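Local coordinates for cell wall mannoprotein 1 (Neosartorya fumigata, PDB 5J5L), which binds the fatty acid arachidonic acid inside a bundle of helices and is probably a constituent of the fungal cell wall and an antigen for host antibodies, at residues T21-E26 with A34-A39; K14-T19 with E45-Q50. One frame throughout, in Å; residues are numbered along the deposited sequence.

Contact 1. Residues T21-E26 with A34-A39. With ACD (arachidonic acid), chain B.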
ATOM      1  N   THR A  21       6.867   6.219  -5.774  1.00 19.23           N
ATOM      2  CA  THR A  21       6.629   6.372  -7.201  1.00 20.12           C
ATOM      3  C   THR A  21       7.642   7.333  -7.804  1.00 22.13           C
ATOM      4  O   THR A  21       8.148   7.115  -8.915  1.00 21.35           O
ATOM      5  CB  THR A  21       5.195   6.856  -7.489  1.00 21.50           C
ATOM      6  OG1 THR A  21       4.258   5.903  -6.953  1.00 19.93           O
ATOM      7  CG2 THR A  21       4.947   7.009  -8.974  1.00 25.29           C
ATOM      8  N   GLN A  22       7.913   8.419  -7.080  1.00 21.69           N
ATOM      9  CA  GLN A  22       8.935   9.374  -7.514  1.00 24.73           C
ATOM     10  C   GLN A  22      10.309   8.721  -7.653  1.00 21.78           C
ATOM     11  O   GLN A  22      11.043   8.997  -8.629  1.00 23.46           O
ATOM     12  CB  GLN A  22       9.004  10.567  -6.557  1.00 26.97           C
ATOM     13  CG  GLN A  22       7.839  11.532  -6.658  1.00 34.24           C
ATOM     14  CD  GLN A  22       7.961  12.679  -5.668  1.00 46.23           C
ATOM     15  OE1 GLN A  22       8.160  12.466  -4.468  1.00 53.23           O
ATOM     16  NE2 GLN A  22       7.844  13.900  -6.165  1.00 54.49           N
ATOM     17  N   HIS A  23      10.670   7.878  -6.689  1.00 20.21           N
ATOM     18  CA  HIS A  23      11.905   7.097  -6.770  1.00 20.29           C
ATOM     19  C   HIS A  23      11.912   6.211  -8.006  1.00 19.59           C
ATOM     20  O   HIS A  23      12.898   6.197  -8.754  1.00 20.66           O
ATOM     21  CB  HIS A  23      12.127   6.235  -5.528  1.00 20.19           C
ATOM     22  CG  HIS A  23      12.646   7.002  -4.357  1.00 21.49           C
ATOM     23  ND1 HIS A  23      13.988   7.113  -4.082  1.00 25.71           N
ATOM     24  CD2 HIS A  23      12.004   7.695  -3.388  1.00 25.79           C
ATOM     25  CE1 HIS A  23      14.155   7.862  -3.007  1.00 27.32           C
ATOM     26  NE2 HIS A  23      12.963   8.215  -2.556  1.00 28.25           N
ATOM     27  N   PHE A  24      10.817   5.484  -8.226  1.00 18.05           N
ATOM     28  CA  PHE A  24      10.746   4.558  -9.362  1.00 18.60           C
ATOM     29  C   PHE A  24      10.966   5.263 -10.685  1.00 19.73           C
ATOM     30  O   PHE A  24      11.736   4.793 -11.518  1.00 21.46           O
ATOM     31  CB  PHE A  24       9.419   3.803  -9.433  1.00 17.98           C
ATOM     32  CG  PHE A  24       9.096   2.993  -8.201  1.00 17.08           C
ATOM     33  CD1 PHE A  24      10.091   2.496  -7.381  1.00 16.52           C
ATOM     34  CD2 PHE A  24       7.786   2.733  -7.886  1.00 16.14           C
ATOM     35  CE1 PHE A  24       9.787   1.753  -6.251  1.00 17.08           C
ATOM     36  CE2 PHE A  24       7.471   1.990  -6.768  1.00 17.43           C
ATOM     37  CZ  PHE A  24       8.471   1.510  -5.943  1.00 18.30           C
ATOM     38  N   ASN A  25      10.328   6.413 -10.854  1.00 21.18           N
ATOM     39  CA  ASN A  25      10.399   7.156 -12.111  1.00 24.03           C
ATOM     40  C   ASN A  25      11.794   7.709 -12.416  1.00 27.38           C
ATOM     41  O   ASN A  25      12.137   7.921 -13.587  1.00 30.86           O
ATOM     42  CB  ASN A  25       9.349   8.265 -12.120  1.00 26.20           C
ATOM     43  CG  ASN A  25       7.935   7.722 -12.228  1.00 27.46           C
ATOM     44  OD1 ASN A  25       7.709   6.660 -12.814  1.00 29.47           O
ATOM     45  ND2 ASN A  25       6.980   8.462 -11.706  1.00 28.05           N
ATOM     46  N   GLU A  26      12.609   7.891 -11.373  1.00 23.92           N
ATOM     47  CA  GLU A  26      14.003   8.307 -11.513  1.00 28.17           C
ATOM     48  C   GLU A  26      15.023   7.166 -11.592  1.00 24.22           C
ATOM     49  O   GLU A  26      16.192   7.437 -11.835  1.00 26.09           O
ATOM     50  CB  GLU A  26      14.424   9.186 -10.329  1.00 31.62           C
ATOM     51  CG  GLU A  26      13.760  10.541 -10.251  1.00 39.45           C
ATOM     52  CD  GLU A  26      14.048  11.248  -8.932  1.00 45.54           C
ATOM     53  OE1 GLU A  26      14.803  10.691  -8.091  1.00 47.26           O
ATOM     54  OE2 GLU A  26      13.499  12.355  -8.731  1.00 61.11           O
ATOM     55  N   ALA A  34      18.502   2.312  -5.451  1.00 22.70           N
ATOM     56  CA  ALA A  34      17.750   1.175  -4.912  1.00 22.60           C
ATOM     57  C   ALA A  34      17.703   1.179  -3.388  1.00 23.10           C
ATOM     58  O   ALA A  34      16.649   0.917  -2.795  1.00 23.45           O
ATOM     59  CB  ALA A  34      18.334  -0.139  -5.411  1.00 23.14           C
ATOM     60  N   LEU A  35      18.834   1.455  -2.760  1.00 25.91           N
ATOM     61  CA  LEU A  35      18.906   1.541  -1.304  1.00 27.71           C
ATOM     62  C   LEU A  35      17.974   2.636  -0.790  1.00 26.57           C
ATOM     63  O   LEU A  35      17.248   2.442   0.187  1.00 24.93           O
ATOM     64  CB  LEU A  35      20.328   1.837  -0.856  1.00 31.49           C
ATOM     65  CG  LEU A  35      20.546   1.915   0.660  1.00 36.21           C
ATOM     66  CD1 LEU A  35      20.523   0.518   1.262  1.00 43.74           C
ATOM     67  CD2 LEU A  35      21.851   2.614   0.996  1.00 42.72           C
ATOM     68  N   ALA A  36      18.020   3.794  -1.444  1.00 25.88           N
ATOM     69  CA  ALA A  36      17.173   4.932  -1.054  1.00 25.42           C
ATOM     70  C   ALA A  36      15.693   4.607  -1.142  1.00 22.80           C
ATOM     71  O   ALA A  36      14.916   4.904  -0.219  1.00 23.81           O
ATOM     72  CB  ALA A  36      17.527   6.167  -1.886  1.00 28.86           C
ATOM     73  N   ALA A  37      15.304   3.953  -2.232  1.00 21.23           N
ATOM     74  CA  ALA A  37      13.919   3.550  -2.422  1.00 19.16           C
ATOM     75  C   ALA A  37      13.525   2.473  -1.405  1.00 18.29           C
ATOM     76  O   ALA A  37      12.424   2.508  -0.867  1.00 18.15           O
ATOM     77  CB  ALA A  37      13.697   3.074  -3.842  1.00 20.02           C
ATOM     78  N   GLN A  38      14.426   1.534  -1.114  1.00 18.31           N
ATOM     79  CA  GLN A  38      14.109   0.469  -0.148  1.00 19.36           C
ATOM     80  C   GLN A  38      13.839   1.040   1.248  1.00 21.96           C
ATOM     81  O   GLN A  38      12.982   0.517   1.970  1.00 20.69           O
ATOM     82  CB  GLN A  38      15.206  -0.601  -0.084  1.00 20.95           C
ATOM     83  CG  GLN A  38      14.952  -1.721   0.918  1.00 22.00           C
ATOM     84  CD  GLN A  38      13.769  -2.615   0.565  1.00 20.79           C
ATOM     85  OE1 GLN A  38      13.350  -3.459   1.372  1.00 24.21           O
ATOM     86  NE2 GLN A  38      13.248  -2.458  -0.639  1.00 16.74           N
ATOM     87  N   ALA A  39      14.553   2.106   1.625  1.00 23.19           N
ATOM     88  CA  ALA A  39      14.319   2.752   2.927  1.00 23.03           C
ATOM     89  C   ALA A  39      12.875   3.292   2.987  1.00 22.82           C
ATOM     90  O   ALA A  39      12.169   3.125   3.990  1.00 23.23           O
ATOM     91  CB  ALA A  39      15.324   3.873   3.160  1.00 26.37           C
TER
HETATM   92  C1  ACD B 201      14.164   2.387  -7.131  1.00 27.42           C
HETATM   93  C2  ACD B 201      13.739   1.041  -6.594  1.00 31.68           C
HETATM   94  C3  ACD B 201      14.186  -0.057  -7.538  1.00 28.01           C
HETATM   95  C4  ACD B 201      14.066  -1.427  -6.869  1.00 25.88           C
HETATM   96  C5  ACD B 201      14.803  -1.433  -5.551  1.00 26.26           C
HETATM   97  C6  ACD B 201      14.247  -1.693  -4.354  1.00 31.13           C
HETATM   98  C7  ACD B 201      12.806  -2.093  -4.159  1.00 31.60           C
HETATM   99  C8  ACD B 201      11.954  -0.968  -3.595  1.00 28.17           C
HETATM  100  C9  ACD B 201      10.671  -0.763  -3.935  1.00 30.21           C
HETATM  101  C10 ACD B 201       9.893  -1.572  -4.958  1.00 31.75           C
HETATM  102  C11 ACD B 201       9.034  -2.616  -4.292  1.00 33.07           C
HETATM  103  C12 ACD B 201       7.695  -2.663  -4.290  1.00 29.85           C
HETATM  104  C13 ACD B 201       6.743  -1.669  -4.923  1.00 33.78           C
HETATM  105  C14 ACD B 201       6.463  -0.631  -3.850  1.00 35.32           C
HETATM  106  C15 ACD B 201       5.303   0.017  -3.700  1.00 34.43           C
HETATM  107  C16 ACD B 201       4.107  -0.214  -4.580  1.00 28.08           C
HETATM  108  C17 ACD B 201       2.863   0.307  -3.877  1.00 33.63           C
HETATM  109  C18 ACD B 201       2.501  -0.535  -2.666  1.00 31.92           C
HETATM  110  C19 ACD B 201       1.182  -0.101  -2.073  1.00 35.08           C
HETATM  111  C20 ACD B 201       1.040  -0.407  -0.605  1.00 30.70           C
HETATM  112  O1  ACD B 201      13.348   2.937  -7.882  1.00 26.69           O
HETATM  113  O2  ACD B 201      15.251   2.900  -6.802  1.00 28.46           O

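Contact 2. Residues K14-T19 with E45-Q50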
ATOM      1  N   LYS A  14      -0.367   7.217   2.054  1.00 18.75           N
ATOM      2  CA  LYS A  14      -0.515   7.857   0.742  1.00 19.23           C
ATOM      3  C   LYS A  14       0.756   8.617   0.386  1.00 19.31           C
ATOM      4  O   LYS A  14       1.285   8.504  -0.729  1.00 20.02           O
ATOM      5  CB  LYS A  14      -1.703   8.822   0.756  1.00 22.26           C
ATOM      6  CG  LYS A  14      -2.090   9.360  -0.615  1.00 26.14           C
ATOM      7  CD  LYS A  14      -3.238  10.344  -0.479  1.00 29.92           C
ATOM      8  CE  LYS A  14      -3.869  10.695  -1.812  1.00 38.57           C
ATOM      9  NZ  LYS A  14      -4.938   9.724  -2.188  1.00 42.53           N
ATOM     10  N   THR A  15       1.247   9.405   1.331  1.00 19.62           N
ATOM     11  CA  THR A  15       2.487  10.145   1.110  1.00 22.21           C
ATOM     12  C   THR A  15       3.665   9.220   0.805  1.00 21.75           C
ATOM     13  O   THR A  15       4.418   9.471  -0.149  1.00 20.56           O
ATOM     14  CB  THR A  15       2.769  11.086   2.291  1.00 24.22           C
ATOM     15  OG1 THR A  15       1.659  11.969   2.411  1.00 26.69           O
ATOM     16  CG2 THR A  15       4.030  11.902   2.058  1.00 28.12           C
ATOM     17  N   ASP A  16       3.804   8.130   1.572  1.00 19.33           N
ATOM     18  CA  ASP A  16       4.865   7.143   1.344  1.00 19.29           C
ATOM     19  C   ASP A  16       4.819   6.583  -0.078  1.00 19.49           C
ATOM     20  O   ASP A  16       5.854   6.467  -0.739  1.00 19.47           O
ATOM     21  CB  ASP A  16       4.738   5.948   2.293  1.00 20.15           C
ATOM     22  CG  ASP A  16       4.977   6.286   3.760  1.00 22.80           C
ATOM     23  OD1 ASP A  16       5.650   7.302   4.115  1.00 23.24           O
ATOM     24  OD2 ASP A  16       4.521   5.454   4.596  1.00 22.25           O
ATOM     25  N   ILE A  17       3.617   6.198  -0.523  1.00 17.62           N
ATOM     26  CA  ILE A  17       3.438   5.605  -1.843  1.00 17.53           C
ATOM     27  C   ILE A  17       3.869   6.587  -2.928  1.00 19.35           C
ATOM     28  O   ILE A  17       4.579   6.210  -3.863  1.00 19.22           O
ATOM     29  CB  ILE A  17       1.987   5.147  -2.087  1.00 17.92           C
ATOM     30  CG1 ILE A  17       1.629   3.966  -1.165  1.00 17.59           C
ATOM     31  CG2 ILE A  17       1.781   4.730  -3.539  1.00 19.85           C
ATOM     32  CD1 ILE A  17       0.135   3.765  -0.968  1.00 19.45           C
ATOM     33  N   ASN A  18       3.443   7.839  -2.802  1.00 20.19           N
ATOM     34  CA  ASN A  18       3.751   8.814  -3.838  1.00 23.79           C
ATOM     35  C   ASN A  18       5.231   9.149  -3.871  1.00 23.29           C
ATOM     36  O   ASN A  18       5.791   9.348  -4.939  1.00 23.28           O
ATOM     37  CB  ASN A  18       2.854  10.022  -3.679  1.00 29.18           C
ATOM     38  CG  ASN A  18       1.409   9.682  -4.019  1.00 37.28           C
ATOM     39  OD1 ASN A  18       1.138   8.917  -4.967  1.00 37.07           O
ATOM     40  ND2 ASN A  18       0.483  10.218  -3.251  1.00 40.47           N
ATOM     41  N   THR A  19       5.876   9.117  -2.712  1.00 20.33           N
ATOM     42  CA  THR A  19       7.330   9.251  -2.656  1.00 23.64           C
ATOM     43  C   THR A  19       8.025   8.074  -3.348  1.00 21.68           C
ATOM     44  O   THR A  19       8.935   8.274  -4.148  1.00 23.29           O
ATOM     45  CB  THR A  19       7.810   9.406  -1.205  1.00 23.54           C
ATOM     46  OG1 THR A  19       7.173  10.558  -0.637  1.00 26.19           O
ATOM     47  CG2 THR A  19       9.323   9.552  -1.142  1.00 30.68           C
ATOM     48  N   GLU A  45       6.055  -0.091   4.780  1.00 17.72           N
ATOM     49  CA  GLU A  45       5.660  -1.307   5.508  1.00 19.48           C
ATOM     50  C   GLU A  45       5.293  -1.011   6.968  1.00 20.21           C
ATOM     51  O   GLU A  45       4.259  -1.463   7.469  1.00 20.11           O
ATOM     52  CB  GLU A  45       6.762  -2.369   5.451  1.00 20.14           C
ATOM     53  CG  GLU A  45       6.981  -3.010   4.087  1.00 22.04           C
ATOM     54  CD  GLU A  45       7.872  -4.251   4.139  1.00 22.13           C
ATOM     55  OE1 GLU A  45       8.100  -4.807   5.225  1.00 24.70           O
ATOM     56  OE2 GLU A  45       8.359  -4.692   3.081  1.00 23.13           O
ATOM     57  N   SER A  46       6.139  -0.229   7.636  1.00 20.11           N
ATOM     58  CA  SER A  46       5.932   0.142   9.027  1.00 23.36           C
ATOM     59  C   SER A  46       4.634   0.938   9.191  1.00 20.83           C
ATOM     60  O   SER A  46       3.880   0.725  10.141  1.00 22.63           O
ATOM     61  CB  SER A  46       7.116   0.982   9.519  1.00 24.71           C
ATOM     62  OG  SER A  46       7.019   1.268  10.897  1.00 32.07           O
ATOM     63  N   ASP A  47       4.418   1.879   8.283  1.00 19.26           N
ATOM     64  CA  ASP A  47       3.236   2.742   8.326  1.00 19.08           C
ATOM     65  C   ASP A  47       1.938   1.965   8.080  1.00 18.97           C
ATOM     66  O   ASP A  47       0.908   2.271   8.703  1.00 19.44           O
ATOM     67  CB  ASP A  47       3.402   3.913   7.344  1.00 19.43           C
ATOM     68  CG  ASP A  47       4.505   4.910   7.794  1.00 23.35           C
ATOM     69  OD1 ASP A  47       4.838   4.957   8.998  1.00 25.21           O
ATOM     70  OD2 ASP A  47       5.032   5.657   6.941  1.00 24.22           O
ATOM     71  N   ILE A  48       1.983   0.962   7.213  1.00 18.43           N
ATOM     72  CA  ILE A  48       0.810   0.117   6.981  1.00 18.17           C
ATOM     73  C   ILE A  48       0.524  -0.681   8.256  1.00 19.49           C
ATOM     74  O   ILE A  48      -0.616  -0.754   8.704  1.00 19.96           O
ATOM     75  CB  ILE A  48       1.006  -0.837   5.775  1.00 17.54           C
ATOM     76  CG1 ILE A  48       1.063  -0.045   4.449  1.00 18.67           C
ATOM     77  CG2 ILE A  48      -0.119  -1.870   5.715  1.00 17.63           C
ATOM     78  CD1 ILE A  48       1.619  -0.807   3.281  1.00 17.84           C
ATOM     79  N   ASP A  49       1.565  -1.271   8.831  1.00 20.59           N
ATOM     80  CA  ASP A  49       1.428  -2.046  10.069  1.00 22.21           C
ATOM     81  C   ASP A  49       0.920  -1.165  11.215  1.00 24.25           C
ATOM     82  O   ASP A  49       0.115  -1.624  12.031  1.00 24.00           O
ATOM     83  CB  ASP A  49       2.742  -2.724  10.447  1.00 24.33           C
ATOM     84  CG  ASP A  49       3.072  -3.915   9.543  1.00 27.12           C
ATOM     85  OD1 ASP A  49       2.184  -4.367   8.778  1.00 26.65           O
ATOM     86  OD2 ASP A  49       4.215  -4.398   9.590  1.00 28.85           O
ATOM     87  N   GLN A  50       1.341   0.106  11.251  1.00 23.14           N
ATOM     88  CA  GLN A  50       0.849   1.034  12.273  1.00 25.44           C
ATOM     89  C   GLN A  50      -0.652   1.278  12.106  1.00 23.26           C
ATOM     90  O   GLN A  50      -1.399   1.271  13.093  1.00 26.51           O
ATOM     91  CB  GLN A  50       1.616   2.360  12.226  1.00 27.13           C
ATOM     92  CG  GLN A  50       1.139   3.396  13.247  1.00 29.48           C
ATOM     93  CD  GLN A  50       1.362   2.951  14.679  1.00 35.98           C
ATOM     94  OE1 GLN A  50       0.411   2.754  15.435  1.00 40.23           O
ATOM     95  NE2 GLN A  50       2.621   2.768  15.053  1.00 37.12           N
TER

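Contact 1. Residues T21-E26 with A34-A39
His23 lays its imidazole against the turn of helix 31-56 that carries Ala36 and Ala37, and these three residues supply nearly all of the surface buried between the segments. One face of the ring rests on the backbone of Ala37 in a CH-pi contact: Ala37 CA lies 4.2 Å from the ring centroid and 23° off the normal, displaced toward the rim. Nearer the helix of origin, His23 CB meets Ala37 CB at 3.9 Å, while at the far end His23 CE1 reaches Ala36 CB, also at 3.9 Å, from an oblique direction. The ring is carried across the gap because CG stands anti to the carbonyl carbon of His23 (chi1 -78°). No hydrogen bond joins the segments; a flat side chain on small methyl groups lets the helices approach until the CA atoms of His23 and Ala37 are 6.0 Å apart. Helices 3-26 and 31-56 are consecutive members of the all-helical fold of a hydrophobic surface binding protein A domain, joined by a short connection, and here they border the lipid pocket. The carboxyl end of arachidonic acid lies beside the histidine contact. Its O2 comes within 3.3 Å of Ala37 CB, and its O1 approaches Phe24 CD1 near the plane of the phenyl ring, at the edge. Farther along the lipid, Phe24 CZ packs on ACD C10 at 3.5 Å, while the phenyl group also touches Ser83, Ala86 and Ile87 of helix 63-89.

Contact 2. Residues K14-T19 with E45-Q50
Asp16 projects its carboxylate from helix 3-26 straight at that of Asp47 on helix 31-56, and the two acid groups account for practically all of the touch between the segments. Asp16 OD2 and Asp47 OD2 lie only 2.4 Å apart, far too close for two fully charged carboxylates to be comfortable; one of the acids probably holds a proton, although its position is not resolved. The two side chains cross at about a right angle, yet the carboxylate planes are only 15° apart, so the flat groups are nearly coplanar where they meet. Asp16 OD1 is the more distant of its two oxygens, 3.3 Å from Asp47 OD2. Asp16 OD2 also lies 3.3 Å from Asp47 CB, so the approach brings it near the aliphatic part of its partner as well. Both residues hold CG anti to their own carbonyl carbon (chi1 -67° for Asp16 and -69° for Asp47), which directs the two acids into the space between the helices, whose CA atoms are 8.4 Å apart at this pair. Asp47 has further support: its OD1 accepts a hydrogen bond from Gln43 NE2, one turn earlier on the same helix, and its side chain touches Thr12 and Ile13 of helix 3-26. Asp16 in turn packs on Leu44. Beside this polar pair, Ile17 turns to Leu44 and to Ile80 of helix 63-89, whereas Ile48 lines the arachidonic acid pocket. The pattern is that of a bundle of amphipathic helices, with acidic side chains meeting at a partly exposed seam and isoleucines buried in the interior, Ile48 among them touching the lipid.

Both contacts join the same two consecutive helices, 3-26 and 31-56, and their centres are 13 Å apart. Along the chain the order is 14-19, 21-26, 34-39, 45-50: the helices run in opposite directions, so contact 1 lies near the connection between them and contact 2 farther along the pair. The helices lie closer together at contact 1 than at contact 2. Contact 1 supplies five residues of the lipid pocket, some of them round the carboxyl end of arachidonic acid, and contact 2 one, Ile48. Together they describe one helical hairpin that forms part of the wall round the lipid.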